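Local coordinates for protein hypothetical methylmalonyl-CoA decarboxylase alpha subunit (Sulfolobus tokodaii, PDB 1X0U) that belongs to the carboxyl transferase family of the ClpP/crotonase superfamily and forms an assembly of six chains, its own precise role not being established, at residues Arg91-Tyr96 / Arg248-Leu253; Gln313-Gly318 / Asp347-Phe352; Glu260-Asp265 / Phe319-Gly324. All coordinates share one frame; numbering follows the deposited sequence.

Contact 1: residues Arg91-Tyr96 / Arg248-Leu253; sequences RTVFAY and RLLSYL
The backbone oxygen of Leu253 is gripped by two nitrogens of Arg91, which ties strand 91-98 of the first crotonase-like sheet to the end of helix 239-252. The stronger bond runs from Arg91 NH2 to Leu253 O, 2.8 Å long, in the carbonyl plane and on a lone pair. The second, from Arg91 NH1 to Leu253 O at 3.2 Å, is more bent at its hydrogen, with NH1 almost in line with the carbonyl bond. Leu253 O lies only 4° out of the guanidinium plane, so the group meets it end-on and both bonds use its edge. A turn at chi3 (66°) in an otherwise stretched side chain brings this edge round to the carbonyl.

Leu250 O is a lesser partner: the bond from Arg91 NH1 to Leu250 O, 3.1 Å, is weak, and the same oxygen already accepts the backbone bond from Leu253 N. Outside the two segments, Arg91 NH2 also donates to Ser255 OG, which adds to the hold on the rotation of the guanidinium.

The backbones themselves stay apart: the axes of strand residues 91-96 and helix residues 248-252 come no nearer than 11.3 Å, their directions 117° apart. Side chains must therefore span the gap, and the area buried between the segments is a modest 161 Å². Further along the strand, at Val93, the contact is apolar: Val93, which also rests on Phe50, points to Leu250, which touches Pro128 as well, and their methyl groups CG1 of Val93 and CD1 of Leu250 lie 4.3 Å apart.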
loop_
_atom_site.group_PDB
_atom_site.type_symbol
_atom_site.label_atom_id
_atom_site.label_comp_id
_atom_site.label_asym_id
_atom_site.label_seq_id
_atom_site.Cartn_x
_atom_site.Cartn_y
_atom_site.Cartn_z
ATOM N N ARG A 91 -22.940 -14.462 17.492
ATOM C CA ARG A 91 -21.884 -13.570 17.029
ATOM C C ARG A 91 -21.093 -13.047 18.219
ATOM O O ARG A 91 -21.658 -12.748 19.267
ATOM C CB ARG A 91 -22.494 -12.400 16.251
ATOM C CG ARG A 91 -23.353 -12.837 15.067
ATOM C CD ARG A 91 -24.059 -11.652 14.425
ATOM N NE ARG A 91 -23.131 -10.710 13.810
ATOM C CZ ARG A 91 -23.463 -9.471 13.462
ATOM N NH1 ARG A 91 -24.702 -9.031 13.682
ATOM N NH2 ARG A 91 -22.575 -8.682 12.865
ATOM N N THR A 92 -19.785 -12.923 18.048
ATOM C CA THR A 92 -18.929 -12.452 19.126
ATOM C C THR A 92 -18.966 -10.945 19.379
ATOM O O THR A 92 -18.732 -10.142 18.474
ATOM C CB THR A 92 -17.462 -12.847 18.882
ATOM O OG1 THR A 92 -17.370 -14.267 18.708
ATOM C CG2 THR A 92 -16.601 -12.431 20.062
ATOM N N VAL A 93 -19.277 -10.564 20.612
ATOM C CA VAL A 93 -19.272 -9.155 20.964
ATOM C C VAL A 93 -18.664 -9.010 22.354
ATOM O O VAL A 93 -18.729 -9.917 23.176
ATOM C CB VAL A 93 -20.702 -8.498 20.918
ATOM C CG1 VAL A 93 -21.709 -9.444 20.279
ATOM C CG2 VAL A 93 -21.131 -8.041 22.294
ATOM N N PHE A 94 -18.041 -7.868 22.586
ATOM C CA PHE A 94 -17.431 -7.573 23.865
ATOM C C PHE A 94 -18.351 -6.654 24.646
ATOM O O PHE A 94 -19.203 -5.969 24.077
ATOM C CB PHE A 94 -16.068 -6.898 23.673
ATOM C CG PHE A 94 -14.920 -7.867 23.561
ATOM C CD1 PHE A 94 -14.652 -8.518 22.363
ATOM C CD2 PHE A 94 -14.118 -8.137 24.667
ATOM C CE1 PHE A 94 -13.599 -9.424 22.271
ATOM C CE2 PHE A 94 -13.068 -9.035 24.588
ATOM C CZ PHE A 94 -12.805 -9.680 23.395
ATOM N N ALA A 95 -18.185 -6.645 25.958
ATOM C CA ALA A 95 -19.003 -5.787 26.796
ATOM C C ALA A 95 -18.396 -5.609 28.169
ATOM O O ALA A 95 -17.549 -6.389 28.601
ATOM C CB ALA A 95 -20.410 -6.383 26.940
ATOM N N TYR A 96 -18.818 -4.541 28.831
ATOM C CA TYR A 96 -18.428 -4.292 30.197
ATOM C C TYR A 96 -19.728 -3.892 30.871
ATOM O O TYR A 96 -20.613 -3.302 30.242
ATOM C CB TYR A 96 -17.367 -3.199 30.334
ATOM C CG TYR A 96 -17.779 -1.805 29.942
ATOM C CD1 TYR A 96 -17.387 -1.261 28.717
ATOM C CD2 TYR A 96 -18.513 -1.003 30.816
ATOM C CE1 TYR A 96 -17.712 0.039 28.381
ATOM C CE2 TYR A 96 -18.841 0.305 30.484
ATOM C CZ TYR A 96 -18.435 0.818 29.260
ATOM O OH TYR A 96 -18.778 2.102 28.908
ATOM N N ARG A 248 -31.311 -6.268 18.926
ATOM C CA ARG A 248 -31.946 -5.944 17.656
ATOM C C ARG A 248 -31.065 -4.988 16.854
ATOM O O ARG A 248 -30.929 -5.125 15.633
ATOM C CB ARG A 248 -33.322 -5.324 17.893
ATOM C CG ARG A 248 -34.144 -5.217 16.621
ATOM C CD ARG A 248 -35.432 -4.437 16.817
ATOM N NE ARG A 248 -36.071 -4.182 15.528
ATOM C CZ ARG A 248 -37.041 -3.294 15.338
ATOM N NH1 ARG A 248 -37.490 -2.573 16.356
ATOM N NH2 ARG A 248 -37.554 -3.126 14.127
ATOM N N LEU A 249 -30.464 -4.023 17.545
ATOM C CA LEU A 249 -29.588 -3.065 16.892
ATOM C C LEU A 249 -28.407 -3.816 16.286
ATOM O O LEU A 249 -28.086 -3.643 15.115
ATOM C CB LEU A 249 -29.086 -2.032 17.904
ATOM C CG LEU A 249 -28.158 -0.953 17.348
ATOM C CD1 LEU A 249 -28.858 -0.249 16.174
ATOM C CD2 LEU A 249 -27.798 0.046 18.457
ATOM N N LEU A 250 -27.763 -4.661 17.084
ATOM C CA LEU A 250 -26.618 -5.433 16.599
ATOM C C LEU A 250 -26.967 -6.269 15.372
ATOM O O LEU A 250 -26.136 -6.427 14.467
ATOM C CB LEU A 250 -26.087 -6.356 17.697
ATOM C CG LEU A 250 -25.277 -5.727 18.832
ATOM C CD1 LEU A 250 -25.110 -6.755 19.944
ATOM C CD2 LEU A 250 -23.915 -5.254 18.313
ATOM N N SER A 251 -28.186 -6.807 15.341
ATOM C CA SER A 251 -28.615 -7.633 14.212
ATOM C C SER A 251 -28.544 -6.874 12.892
ATOM O O SER A 251 -28.439 -7.487 11.840
ATOM C CB SER A 251 -30.046 -8.158 14.423
ATOM O OG SER A 251 -31.016 -7.122 14.320
ATOM N N TYR A 252 -28.591 -5.546 12.941
ATOM C CA TYR A 252 -28.532 -4.751 11.715
ATOM C C TYR A 252 -27.106 -4.341 11.331
ATOM O O TYR A 252 -26.859 -3.884 10.204
ATOM C CB TYR A 252 -29.370 -3.471 11.860
ATOM C CG TYR A 252 -30.872 -3.667 11.801
ATOM C CD1 TYR A 252 -31.509 -4.006 10.603
ATOM C CD2 TYR A 252 -31.657 -3.497 12.937
ATOM C CE1 TYR A 252 -32.886 -4.169 10.543
ATOM C CE2 TYR A 252 -33.037 -3.659 12.888
ATOM C CZ TYR A 252 -33.642 -3.995 11.695
ATOM O OH TYR A 252 -34.998 -4.172 11.668
ATOM N N LEU A 253 -26.168 -4.510 12.255
ATOM C CA LEU A 253 -24.795 -4.087 12.002
ATOM C C LEU A 253 -23.776 -5.193 11.752
ATOM O O LEU A 253 -23.955 -6.334 12.182
ATOM C CB LEU A 253 -24.317 -3.221 13.183
ATOM C CG LEU A 253 -25.367 -2.247 13.739
ATOM C CD1 LEU A 253 -24.812 -1.493 14.937
ATOM C CD2 LEU A 253 -25.782 -1.275 12.651
#

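Contact 2: residues Gln313-Gly318 / Asp347-Phe352; sequences QNIIVG and DKAARF
Polar contact is concentrated at the ammonium end of Lys348, which gives a hydrogen bond from NZ to Ile315 O at 2.8 Å, approaching nearly head-on to the carbonyl. NZ also bonds to the backbone oxygens of Trp311, Ala312 and His308, of which Trp311 O is its strongest partner. A water accepts from Lys348 NZ at 2.9 Å and is in turn weakly reached by Val317 N. NZ thus has more acceptors than an ammonium group has N-H bonds, so some of them probably share a hydrogen. The side chain arrives there fully extended, with CG anti to the backbone N (chi1 165°).

Apolar contact follows the shaft of this lysine. The ends of Ile315 and Lys348 meet head to head, with CD1 of Ile315 pressed to 3.4 Å from CD of Lys348. Val317 runs alongside Lys348, pointing the other way, its CG2 3.8 Å from Lys348 CE. Ala349 CB adds a looser touch on Ile315 CG1, at 4.3 Å.

Aromatic contact comes from Phe352. Val317 CB lies over one face of its ring, 3.8 Å from the centroid and 17° off the normal, a CH-pi contact displaced toward the rim. Gly318 O comes obliquely to Phe352 CZ, at 3.3 Å.

Helix 343-358 packs against strand 315-322 of the second crotonase-like sheet; the axes of residues 347-352 and 315-318 come within 8.7 Å, their directions 26° apart, close to parallel. Strand 305-307 flanks the contact, its Val307 touching Val317 and Phe352, while helix 383-396 meets Ala349 through Met390, and Ile520 and Leu522 of the third subunit pack on Arg351 and Ala350.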
loop_
_atom_site.group_PDB
_atom_site.type_symbol
_atom_site.label_atom_id
_atom_site.label_comp_id
_atom_site.label_asym_id
_atom_site.label_seq_id
_atom_site.Cartn_x
_atom_site.Cartn_y
_atom_site.Cartn_z
ATOM N N GLN A 313 -38.240 15.156 15.174
ATOM C CA GLN A 313 -39.110 14.291 14.383
ATOM C C GLN A 313 -39.207 14.938 13.007
ATOM O O GLN A 313 -39.844 14.441 12.087
ATOM C CB GLN A 313 -40.470 14.175 15.066
ATOM C CG GLN A 313 -40.335 13.737 16.512
ATOM C CD GLN A 313 -41.620 13.185 17.091
ATOM O OE1 GLN A 313 -42.604 13.914 17.279
ATOM N NE2 GLN A 313 -41.622 11.884 17.377
ATOM N N ASN A 314 -38.529 16.072 12.936
ATOM C CA ASN A 314 -38.338 16.936 11.787
ATOM C C ASN A 314 -37.954 16.024 10.592
ATOM O O ASN A 314 -38.402 16.233 9.464
ATOM C CB ASN A 314 -37.213 17.911 12.219
ATOM C CG ASN A 314 -36.798 18.872 11.147
ATOM O OD1 ASN A 314 -36.490 18.482 10.023
ATOM N ND2 ASN A 314 -36.749 20.141 11.496
ATOM N N ILE A 315 -37.114 15.015 10.848
ATOM C CA ILE A 315 -36.723 14.051 9.819
ATOM C C ILE A 315 -36.666 12.674 10.454
ATOM O O ILE A 315 -36.506 12.550 11.665
ATOM C CB ILE A 315 -35.334 14.351 9.150
ATOM C CG1 ILE A 315 -34.186 13.797 9.990
ATOM C CG2 ILE A 315 -35.169 15.839 8.957
ATOM C CD1 ILE A 315 -33.937 14.539 11.268
ATOM N N ILE A 316 -36.798 11.639 9.637
ATOM C CA ILE A 316 -36.776 10.272 10.140
ATOM C C ILE A 316 -35.579 9.496 9.625
ATOM O O ILE A 316 -35.223 9.580 8.443
ATOM C CB ILE A 316 -38.031 9.511 9.714
ATOM C CG1 ILE A 316 -39.285 10.270 10.170
ATOM C CG2 ILE A 316 -38.000 8.113 10.297
ATOM C CD1 ILE A 316 -40.516 10.000 9.288
ATOM N N VAL A 317 -34.954 8.735 10.516
ATOM C CA VAL A 317 -33.803 7.920 10.152
ATOM C C VAL A 317 -33.872 6.620 10.921
ATOM O O VAL A 317 -34.287 6.595 12.080
ATOM C CB VAL A 317 -32.444 8.626 10.475
ATOM C CG1 VAL A 317 -32.311 9.917 9.656
ATOM C CG2 VAL A 317 -32.318 8.908 11.987
ATOM N N GLY A 318 -33.470 5.537 10.272
ATOM C CA GLY A 318 -33.498 4.258 10.933
ATOM C C GLY A 318 -33.031 3.140 10.034
ATOM O O GLY A 318 -32.659 3.367 8.870
ATOM N N ASP A 347 -28.278 17.580 12.449
ATOM C CA ASP A 347 -27.342 16.821 13.284
ATOM C C ASP A 347 -27.711 15.345 13.320
ATOM O O ASP A 347 -26.872 14.468 13.149
ATOM C CB ASP A 347 -27.315 17.359 14.721
ATOM C CG ASP A 347 -26.564 18.659 14.835
ATOM O OD1 ASP A 347 -25.735 18.940 13.954
ATOM O OD2 ASP A 347 -26.793 19.394 15.810
ATOM N N LYS A 348 -28.983 15.083 13.559
ATOM C CA LYS A 348 -29.486 13.724 13.608
ATOM C C LYS A 348 -29.170 12.992 12.295
ATOM O O LYS A 348 -28.548 11.934 12.290
ATOM C CB LYS A 348 -30.991 13.794 13.867
ATOM C CG LYS A 348 -31.795 12.535 13.607
ATOM C CD LYS A 348 -33.225 12.794 14.080
ATOM C CE LYS A 348 -34.213 11.734 13.648
ATOM N NZ LYS A 348 -35.542 12.026 14.290
ATOM N N ALA A 349 -29.588 13.572 11.179
ATOM C CA ALA A 349 -29.352 12.960 9.872
ATOM C C ALA A 349 -27.869 12.790 9.538
ATOM O O ALA A 349 -27.426 11.695 9.194
ATOM C CB ALA A 349 -30.041 13.790 8.771
ATOM N N ALA A 350 -27.107 13.873 9.654
ATOM C CA ALA A 350 -25.686 13.845 9.329
ATOM C C ALA A 350 -24.908 12.754 10.066
ATOM O O ALA A 350 -24.159 12.000 9.447
ATOM C CB ALA A 350 -25.068 15.204 9.589
ATOM N N ARG A 351 -25.100 12.658 11.378
ATOM C CA ARG A 351 -24.401 11.657 12.188
ATOM C C ARG A 351 -24.836 10.260 11.762
ATOM O O ARG A 351 -24.032 9.329 11.717
ATOM C CB ARG A 351 -24.715 11.877 13.674
ATOM C CG ARG A 351 -23.514 11.762 14.625
ATOM C CD ARG A 351 -23.091 10.340 14.818
ATOM N NE ARG A 351 -21.972 10.165 15.755
ATOM C CZ ARG A 351 -22.082 10.037 17.081
ATOM N NH1 ARG A 351 -23.267 10.081 17.688
ATOM N NH2 ARG A 351 -20.995 9.785 17.801
ATOM N N PHE A 352 -26.122 10.115 11.467
ATOM C CA PHE A 352 -26.658 8.831 11.025
ATOM C C PHE A 352 -26.036 8.360 9.707
ATOM O O PHE A 352 -25.601 7.214 9.600
ATOM C CB PHE A 352 -28.179 8.904 10.840
ATOM C CG PHE A 352 -28.793 7.613 10.345
ATOM C CD1 PHE A 352 -28.927 6.520 11.193
ATOM C CD2 PHE A 352 -29.259 7.498 9.037
ATOM C CE1 PHE A 352 -29.521 5.330 10.755
ATOM C CE2 PHE A 352 -29.859 6.308 8.585
ATOM C CZ PHE A 352 -29.989 5.225 9.447
HETATM O O HOH W 1 -36.060 9.261 13.581
#

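Contact 3: residues Glu260-Asp265 / Phe319-Gly324; sequences EPPYID and FARIAG
The guanidinium of Arg321 carries Ile264 on one face, with CB 3.4 Å above the plane and over its centre, while Pro262 O sits at its edge, in plane. The side chains of Ile264 and Arg321 cross at about a right angle. The other flat group, the ring of Tyr263, is approached obliquely by backbone oxygens, its CE2 being 3.5 Å from Ala323 O.

The site is the tight turn of a beta hairpin in the second crotonase-like sheet, where strand 315-322 reverses into strand 325-332. Ala323 and Gly324 have positive phi values of 63° and 87°, and their backbone angles as a pair fit a type I' turn. The carboxylate of Asp300 bonds to the backbone N of both residues and so holds the turn from outside the contact. Loop 260-265 lies against this turn, and its Tyr263 also touches Asn325.

Arg321 extends straight from CG to NE, which carries its terminal nitrogens across to the loop. NH1 gives Pro262 O a hydrogen bond of 2.6 Å, lying in the carbonyl plane and fairly straight at the hydrogen (158°). A weak bond from NH2 of Arg321 to the same oxygen of Pro262, at 3.2 Å, accompanies it. Outside the two segments, Tyr252 and Val326 also pack on Arg321.

Within its own segment Arg321 NH1 also reaches back to Gly324 O, at 2.9 Å, from above that carbonyl plane. The backbone N of Ile264 bonds to Gly324 O at 3.2 Å, and the CA of Tyr263 adds a CA-H...O contact, 3.5 Å from Gly324 O.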
loop_
_atom_site.group_PDB
_atom_site.type_symbol
_atom_site.label_atom_id
_atom_site.label_comp_id
_atom_site.label_asym_id
_atom_site.label_seq_id
_atom_site.Cartn_x
_atom_site.Cartn_y
_atom_site.Cartn_z
ATOM N N GLU A 260 -19.896 -6.701 5.615
ATOM C CA GLU A 260 -21.142 -6.118 5.152
ATOM C C GLU A 260 -22.244 -6.473 6.137
ATOM O O GLU A 260 -22.210 -7.538 6.755
ATOM C CB GLU A 260 -21.477 -6.647 3.755
ATOM C CG GLU A 260 -21.699 -8.143 3.676
ATOM C CD GLU A 260 -21.369 -8.701 2.300
ATOM O OE1 GLU A 260 -21.674 -9.888 2.045
ATOM O OE2 GLU A 260 -20.792 -7.950 1.475
ATOM N N PRO A 261 -23.217 -5.572 6.326
ATOM C CA PRO A 261 -24.300 -5.883 7.262
ATOM C C PRO A 261 -24.858 -7.263 6.926
ATOM O O PRO A 261 -25.019 -7.613 5.754
ATOM C CB PRO A 261 -25.295 -4.747 7.036
ATOM C CG PRO A 261 -24.912 -4.173 5.683
ATOM C CD PRO A 261 -23.429 -4.265 5.686
ATOM N N PRO A 262 -25.152 -8.068 7.952
ATOM C CA PRO A 262 -25.677 -9.418 7.741
ATOM C C PRO A 262 -27.029 -9.532 7.050
ATOM O O PRO A 262 -27.964 -8.782 7.340
ATOM C CB PRO A 262 -25.684 -10.008 9.153
ATOM C CG PRO A 262 -25.991 -8.806 10.000
ATOM C CD PRO A 262 -25.118 -7.727 9.385
ATOM N N TYR A 263 -27.105 -10.477 6.117
ATOM C CA TYR A 263 -28.325 -10.762 5.377
ATOM C C TYR A 263 -29.149 -11.572 6.367
ATOM O O TYR A 263 -28.575 -12.296 7.182
ATOM C CB TYR A 263 -27.997 -11.586 4.133
ATOM C CG TYR A 263 -29.217 -12.122 3.434
ATOM C CD1 TYR A 263 -29.765 -13.351 3.798
ATOM C CD2 TYR A 263 -29.860 -11.376 2.444
ATOM C CE1 TYR A 263 -30.930 -13.825 3.202
ATOM C CE2 TYR A 263 -31.031 -11.841 1.838
ATOM C CZ TYR A 263 -31.560 -13.066 2.225
ATOM O OH TYR A 263 -32.727 -13.524 1.653
ATOM N N ILE A 264 -30.473 -11.474 6.316
ATOM C CA ILE A 264 -31.261 -12.204 7.305
ATOM C C ILE A 264 -32.615 -12.776 6.878
ATOM O O ILE A 264 -32.923 -12.892 5.684
ATOM C CB ILE A 264 -31.482 -11.303 8.547
ATOM C CG1 ILE A 264 -31.395 -12.128 9.830
ATOM C CG2 ILE A 264 -32.827 -10.607 8.451
ATOM C CD1 ILE A 264 -31.535 -11.303 11.088
ATOM N N ASP A 265 -33.399 -13.132 7.900
ATOM C CA ASP A 265 -34.752 -13.691 7.798
ATOM C C ASP A 265 -35.484 -13.370 6.496
ATOM O O ASP A 265 -35.773 -12.210 6.198
ATOM C CB ASP A 265 -35.602 -13.185 8.978
ATOM C CG ASP A 265 -36.386 -14.297 9.671
ATOM O OD1 ASP A 265 -37.437 -13.986 10.278
ATOM O OD2 ASP A 265 -35.944 -15.471 9.630
ATOM N N PHE A 319 -33.061 1.932 10.586
ATOM C CA PHE A 319 -32.637 0.737 9.881
ATOM C C PHE A 319 -33.828 -0.123 9.486
ATOM O O PHE A 319 -34.892 -0.079 10.110
ATOM C CB PHE A 319 -31.701 -0.102 10.763
ATOM C CG PHE A 319 -30.434 0.613 11.174
ATOM C CD1 PHE A 319 -30.198 0.922 12.512
ATOM C CD2 PHE A 319 -29.475 0.961 10.228
ATOM C CE1 PHE A 319 -29.019 1.570 12.901
ATOM C CE2 PHE A 319 -28.299 1.606 10.607
ATOM C CZ PHE A 319 -28.071 1.911 11.952
ATOM N N ALA A 320 -33.625 -0.920 8.446
ATOM C CA ALA A 320 -34.653 -1.813 7.951
ATOM C C ALA A 320 -33.979 -2.743 6.974
ATOM O O ALA A 320 -32.794 -2.603 6.685
ATOM C CB ALA A 320 -35.745 -1.020 7.233
ATOM N N ARG A 321 -34.730 -3.701 6.467
ATOM C CA ARG A 321 -34.179 -4.599 5.482
ATOM C C ARG A 321 -35.022 -4.498 4.237
ATOM O O ARG A 321 -36.234 -4.298 4.315
ATOM C CB ARG A 321 -34.178 -6.039 5.996
ATOM C CG ARG A 321 -33.038 -6.330 6.947
ATOM C CD ARG A 321 -33.232 -7.638 7.674
ATOM N NE ARG A 321 -32.257 -7.773 8.751
ATOM C CZ ARG A 321 -30.955 -7.934 8.558
ATOM N NH1 ARG A 321 -30.481 -7.989 7.324
ATOM N NH2 ARG A 321 -30.127 -8.018 9.598
ATOM N N ILE A 322 -34.368 -4.611 3.088
ATOM C CA ILE A 322 -35.059 -4.593 1.811
ATOM C C ILE A 322 -34.614 -5.837 1.071
ATOM O O ILE A 322 -33.483 -5.913 0.579
ATOM C CB ILE A 322 -34.727 -3.339 0.997
ATOM C CG1 ILE A 322 -35.432 -2.132 1.630
ATOM C CG2 ILE A 322 -35.174 -3.534 -0.448
ATOM C CD1 ILE A 322 -35.252 -0.838 0.884
ATOM N N ALA A 323 -35.505 -6.822 1.019
ATOM C CA ALA A 323 -35.204 -8.098 0.378
ATOM C C ALA A 323 -34.069 -8.759 1.151
ATOM O O ALA A 323 -33.132 -9.295 0.566
ATOM C CB ALA A 323 -34.797 -7.886 -1.084
ATOM N N GLY A 324 -34.147 -8.687 2.476
ATOM C CA GLY A 324 -33.132 -9.306 3.310
ATOM C C GLY A 324 -31.886 -8.504 3.642
ATOM O O GLY A 324 -31.199 -8.830 4.609
#

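Following the chain from its N terminus, contact 1 closes first, bringing strand 91-98 of the first sheet to the end of helix 239-252. Contact 3 then opens in loop 260-265, and contact 2 opens at 313-318 before contact 3 closes at 319-324; contact 2 closes last at 347-352, so contacts 2 and 3 cross. Both use strand 315-322 of the second sheet, and Phe352 meets Phe319 at their junction. Contacts 1 and 3 touch where Ser251 O lies 2.9 Å from Arg321 NH2. With Leu249 and Leu253 resting on Phe319, helix 239-252 and the residue that follows it bridge the two sheets, while contacts 1 and 2 remain about 7 Å apart at their nearest atoms.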